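Local coordinates for protein oxygen-independent coproporphyrinogen III oxidase (Escherichia coli, PDB 1OLT) that catalyses the oxygen-independent oxidative decarboxylation of two propionate groups of coproporphyrinogen III to vinyl groups in haem biosynthesis, using a [4Fe-4S] cluster and S-adenosylmethionine, at residues Asp157-Ala161 with Glu162-Arg166; Lys254-Asp257 with Ala258-Pro261. All blocks are in the same frame, centred on the assembly; numbering follows the deposited sequence.

Contact 1. Residues Asp157-Ala161 with Glu162-Arg166; sequences DHLRA and EGFNR
Glu162 N bonds back to His158 O at 2.9 Å, Gly163 N to Arg160 O and Phe164 N to Leu159 O at 2.9 Å, so the carbonyls of His158, Leu159 and Arg160 are taken up by the chain that leaves the helix. The turn at Gly163 has phi 105°, a conformation in which any CB would collide with the carbonyl oxygen of Glu162. Beyond it, Phe164 folds back beside the helix: Leu159 CD2 lies 3.7 Å from Phe164 CD1, while Leu159 O sits at the edge of the ring, in its plane. Ile144 and Met127 also pack on Phe164, and Trp110 meets its ring edge-to-face.

Arg160 starts away from the loop, but its chain bends at CB-CG (chi2 81°) and brings NH1 within 3.0 Å of Phe164 O. That oxygen comes in at the edge of the guanidinium, tilted about 20° out of its plane, and NE is held by Ile201 O, so two carbonyls fix the rotation of the group. Cut back to an alanine, this position would lose both donors, probably leaving Phe164 O and Ile201 O without these partners and the loop less firmly tied to the helix. Four residues on from His158, Glu162 CG stands over one face of the His158 imidazole, 4.2 Å from its centroid, a CH-pi contact; the Glu162 carboxylate goes on to Ser124 OG.

With its positive-phi glycine and paired backward bonds, the turn is a Schellman motif, here ending a helix of the radical SAM core just before strand 166-172 of the sheet's parallel part.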
loop_
_atom_site.group_PDB
_atom_site.type_symbol
_atom_site.label_atom_id
_atom_site.label_comp_id
_atom_site.label_asym_id
_atom_site.label_seq_id
_atom_site.Cartn_x
_atom_site.Cartn_y
_atom_site.Cartn_z
ATOM N N ASP A 157 23.354 4.590 2.881
ATOM C CA ASP A 157 24.422 4.334 1.906
ATOM C C ASP A 157 24.485 2.828 1.557
ATOM O O ASP A 157 24.648 2.465 0.422
ATOM C CB ASP A 157 25.772 4.809 2.386
ATOM C CG ASP A 157 25.744 6.310 2.771
ATOM O OD1 ASP A 157 25.296 6.683 3.870
ATOM O OD2 ASP A 157 26.109 7.146 1.996
ATOM N N HIS A 158 24.328 1.983 2.539
ATOM C CA HIS A 158 24.366 0.548 2.309
ATOM C C HIS A 158 23.187 0.096 1.456
ATOM O O HIS A 158 23.363 -0.705 0.543
ATOM C CB HIS A 158 24.301 -0.185 3.596
ATOM C CG HIS A 158 24.519 -1.665 3.459
ATOM N ND1 HIS A 158 25.751 -2.203 3.204
ATOM C CD2 HIS A 158 23.664 -2.708 3.549
ATOM C CE1 HIS A 158 25.667 -3.522 3.148
ATOM N NE2 HIS A 158 24.400 -3.860 3.364
ATOM N N LEU A 159 21.978 0.609 1.723
ATOM C CA LEU A 159 20.819 0.294 0.887
ATOM C C LEU A 159 21.045 0.720 -0.566
ATOM O O LEU A 159 20.716 0.008 -1.520
ATOM C CB LEU A 159 19.529 0.958 1.424
ATOM C CG LEU A 159 19.142 0.430 2.807
ATOM C CD1 LEU A 159 18.139 1.323 3.455
ATOM C CD2 LEU A 159 18.603 -0.978 2.646
ATOM N N ARG A 160 21.541 1.922 -0.733
ATOM C CA ARG A 160 21.897 2.384 -2.042
ATOM C C ARG A 160 22.925 1.474 -2.751
ATOM O O ARG A 160 22.784 1.148 -3.954
ATOM C CB ARG A 160 22.465 3.751 -1.901
ATOM C CG ARG A 160 22.279 4.483 -3.051
ATOM C CD ARG A 160 20.847 5.139 -3.212
ATOM N NE ARG A 160 21.032 5.829 -4.504
ATOM C CZ ARG A 160 20.844 5.238 -5.669
ATOM N NH1 ARG A 160 20.341 3.992 -5.751
ATOM N NH2 ARG A 160 21.099 5.895 -6.758
ATOM N N ALA A 161 23.949 1.037 -2.028
ATOM C CA ALA A 161 24.957 0.159 -2.628
ATOM C C ALA A 161 24.326 -1.174 -2.978
ATOM O O ALA A 161 24.770 -1.804 -3.913
ATOM C CB ALA A 161 26.257 -0.062 -1.671
ATOM N N GLU A 162 23.306 -1.585 -2.252
ATOM C CA GLU A 162 22.562 -2.816 -2.571
ATOM C C GLU A 162 21.529 -2.647 -3.663
ATOM O O GLU A 162 20.950 -3.613 -4.085
ATOM C CB GLU A 162 21.891 -3.417 -1.326
ATOM C CG GLU A 162 22.869 -3.881 -0.269
ATOM C CD GLU A 162 23.632 -5.180 -0.648
ATOM O OE1 GLU A 162 23.195 -5.897 -1.571
ATOM O OE2 GLU A 162 24.663 -5.460 -0.013
ATOM N N GLY A 163 21.332 -1.424 -4.158
ATOM C CA GLY A 163 20.548 -1.184 -5.361
ATOM C C GLY A 163 19.165 -0.610 -4.998
ATOM O O GLY A 163 18.353 -0.375 -5.895
ATOM N N PHE A 164 18.921 -0.324 -3.727
ATOM C CA PHE A 164 17.637 0.352 -3.395
ATOM C C PHE A 164 17.623 1.760 -3.974
ATOM O O PHE A 164 18.617 2.457 -3.884
ATOM C CB PHE A 164 17.383 0.382 -1.913
ATOM C CG PHE A 164 16.983 -0.957 -1.345
ATOM C CD1 PHE A 164 17.944 -1.868 -0.925
ATOM C CD2 PHE A 164 15.658 -1.327 -1.254
ATOM C CE1 PHE A 164 17.559 -3.059 -0.401
ATOM C CE2 PHE A 164 15.295 -2.576 -0.766
ATOM C CZ PHE A 164 16.248 -3.412 -0.312
ATOM N N ASN A 165 16.524 2.139 -4.605
ATOM C CA ASN A 165 16.376 3.488 -5.210
ATOM C C ASN A 165 15.142 4.299 -4.768
ATOM O O ASN A 165 14.962 5.475 -5.210
ATOM C CB ASN A 165 16.491 3.428 -6.741
ATOM C CG ASN A 165 15.630 2.331 -7.383
ATOM O OD1 ASN A 165 14.527 2.023 -6.946
ATOM N ND2 ASN A 165 16.138 1.776 -8.455
ATOM N N ARG A 166 14.288 3.657 -3.972
ATOM C CA ARG A 166 13.166 4.305 -3.395
ATOM C C ARG A 166 12.973 3.918 -1.951
ATOM O O ARG A 166 13.145 2.804 -1.572
ATOM C CB ARG A 166 11.904 3.936 -4.098
ATOM C CG ARG A 166 12.021 4.057 -5.561
ATOM C CD ARG A 166 10.778 4.309 -6.205
ATOM N NE ARG A 166 10.985 4.863 -7.539
ATOM C CZ ARG A 166 10.025 4.929 -8.399
ATOM N NH1 ARG A 166 8.807 4.512 -8.027
ATOM N NH2 ARG A 166 10.265 5.421 -9.631
#

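Contact 2. Residues Lys254-Asp257 with Ala258-Pro261; sequences KIKD and ADLP
Ile255 and Leu260 meet at the two ends of a short turn of 3-10 helix, in the loop that leads from strand 236-241 to helix 263-279 of the radical SAM core. Two successive backbone bonds of the i to i+3 kind define the turn: Asp259 N to Lys256 O at 3.0 Å and Leu260 N to Asp257 O at 3.1 Å. In both, the donor stands above the carbonyl plane, 57° out of it, in keeping with the tight 3-10 winding.

The apolar part is a single touch. Ile255 CG2 reaches Leu260 CD2 at 3.9 Å, the two side chains crossing at about a right angle. Leu260 CG also rests 3.6 Å from Asp257 O, so the leucine lies against the carbonyl that its own N-H grips. Ile255 is buried; it packs on Tyr242, and its side chain lies about 4 Å from that of Phe68, a residue that binds the second S-adenosylmethionine.

Among the polar groups, the Asp257 carboxylate turns out of the turn to His244 NE2 through OD1. The Asp259 side chain leans back over the start of the turn, its CG beside the backbone N (chi1 -67°), which brings OD2 to 3.6 Å from Lys256 CB. One water completes this end, accepting from Lys256 N at 3.0 Å and donating to Asp259 OD2 at 2.8 Å.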
loop_
_atom_site.group_PDB
_atom_site.type_symbol
_atom_site.label_atom_id
_atom_site.label_comp_id
_atom_site.label_asym_id
_atom_site.label_seq_id
_atom_site.Cartn_x
_atom_site.Cartn_y
_atom_site.Cartn_z
ATOM N N LYS A 254 -4.102 0.731 24.627
ATOM C CA LYS A 254 -3.361 1.746 25.403
ATOM C C LYS A 254 -3.717 3.140 25.020
ATOM O O LYS A 254 -3.291 4.074 25.690
ATOM C CB LYS A 254 -1.839 1.521 25.235
ATOM C CG LYS A 254 -1.415 0.218 25.897
ATOM C CD LYS A 254 0.038 0.165 26.342
ATOM C CE LYS A 254 0.270 -0.906 27.441
ATOM N NZ LYS A 254 0.693 -0.235 28.681
ATOM N N ILE A 255 -4.466 3.301 23.923
ATOM C CA ILE A 255 -4.939 4.582 23.485
ATOM C C ILE A 255 -6.316 4.820 24.142
ATOM O O ILE A 255 -7.171 3.990 24.101
ATOM C CB ILE A 255 -4.974 4.613 21.929
ATOM C CG1 ILE A 255 -3.546 4.659 21.393
ATOM C CG2 ILE A 255 -5.748 5.790 21.412
ATOM C CD1 ILE A 255 -3.441 4.547 19.923
ATOM N N LYS A 256 -6.476 5.965 24.782
ATOM C CA LYS A 256 -7.748 6.364 25.371
ATOM C C LYS A 256 -8.694 6.882 24.260
ATOM O O LYS A 256 -8.378 7.840 23.542
ATOM C CB LYS A 256 -7.559 7.493 26.420
ATOM C CG LYS A 256 -6.997 7.108 27.806
ATOM C CD LYS A 256 -7.789 5.975 28.498
ATOM C CE LYS A 256 -7.571 5.962 30.008
ATOM N NZ LYS A 256 -8.770 5.479 30.752
ATOM N N ASP A 257 -9.850 6.246 24.133
ATOM C CA ASP A 257 -10.871 6.681 23.176
ATOM C C ASP A 257 -11.261 8.162 23.376
ATOM O O ASP A 257 -11.442 8.899 22.425
ATOM C CB ASP A 257 -12.120 5.771 23.321
ATOM C CG ASP A 257 -11.914 4.412 22.668
ATOM O OD1 ASP A 257 -10.828 3.794 22.732
ATOM O OD2 ASP A 257 -12.813 3.897 22.017
ATOM N N ALA A 258 -11.307 8.613 24.602
ATOM C CA ALA A 258 -11.616 9.999 24.861
ATOM C C ALA A 258 -10.614 11.014 24.343
ATOM O O ALA A 258 -10.963 12.189 24.219
ATOM C CB ALA A 258 -11.876 10.218 26.392
ATOM N N ASP A 259 -9.373 10.613 24.069
ATOM C CA ASP A 259 -8.370 11.540 23.511
ATOM C C ASP A 259 -8.517 11.682 22.002
ATOM O O ASP A 259 -7.884 12.561 21.387
ATOM C CB ASP A 259 -6.941 11.059 23.738
ATOM C CG ASP A 259 -6.527 11.052 25.207
ATOM O OD1 ASP A 259 -7.174 11.739 26.016
ATOM O OD2 ASP A 259 -5.538 10.371 25.606
ATOM N N LEU A 260 -9.267 10.778 21.376
ATOM C CA LEU A 260 -9.361 10.817 19.910
ATOM C C LEU A 260 -10.137 12.034 19.501
ATOM O O LEU A 260 -11.073 12.448 20.152
ATOM C CB LEU A 260 -9.997 9.543 19.348
ATOM C CG LEU A 260 -9.266 8.215 19.691
ATOM C CD1 LEU A 260 -10.039 7.051 19.110
ATOM C CD2 LEU A 260 -7.871 8.209 19.235
ATOM N N PRO A 261 -9.760 12.615 18.387
ATOM C CA PRO A 261 -10.533 13.758 17.874
ATOM C C PRO A 261 -11.971 13.423 17.467
ATOM O O PRO A 261 -12.252 12.325 16.990
ATOM C CB PRO A 261 -9.710 14.236 16.669
ATOM C CG PRO A 261 -8.740 13.202 16.393
ATOM C CD PRO A 261 -8.603 12.269 17.550
HETATM O O HOH W 1 -4.504 8.134 24.373
#

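Overall arrangement
Following the chain from the N terminus, contact 1 comes first: 157-166 carries helix 154-161 through its closing turn into strand 166-172, tying that helix to neighbouring strand 140-146 and to helix 120-133. The chain then runs through strands 207-212 and 236-241 before contact 2, where 254-261 makes a compact turn ahead of helix 263-279 and ties its loop to neighbouring loop residues Tyr242, His244 and Lys216. The two are in series, neither enclosing nor crossing the other. The centres of contacts 1 and 2 lie about 39 Å apart, with no touch. Both belong to the radical SAM core; contact 2 comes nearer to the cofactors, its Ile255 side chain about 8 Å from a bound S-adenosylmethionine.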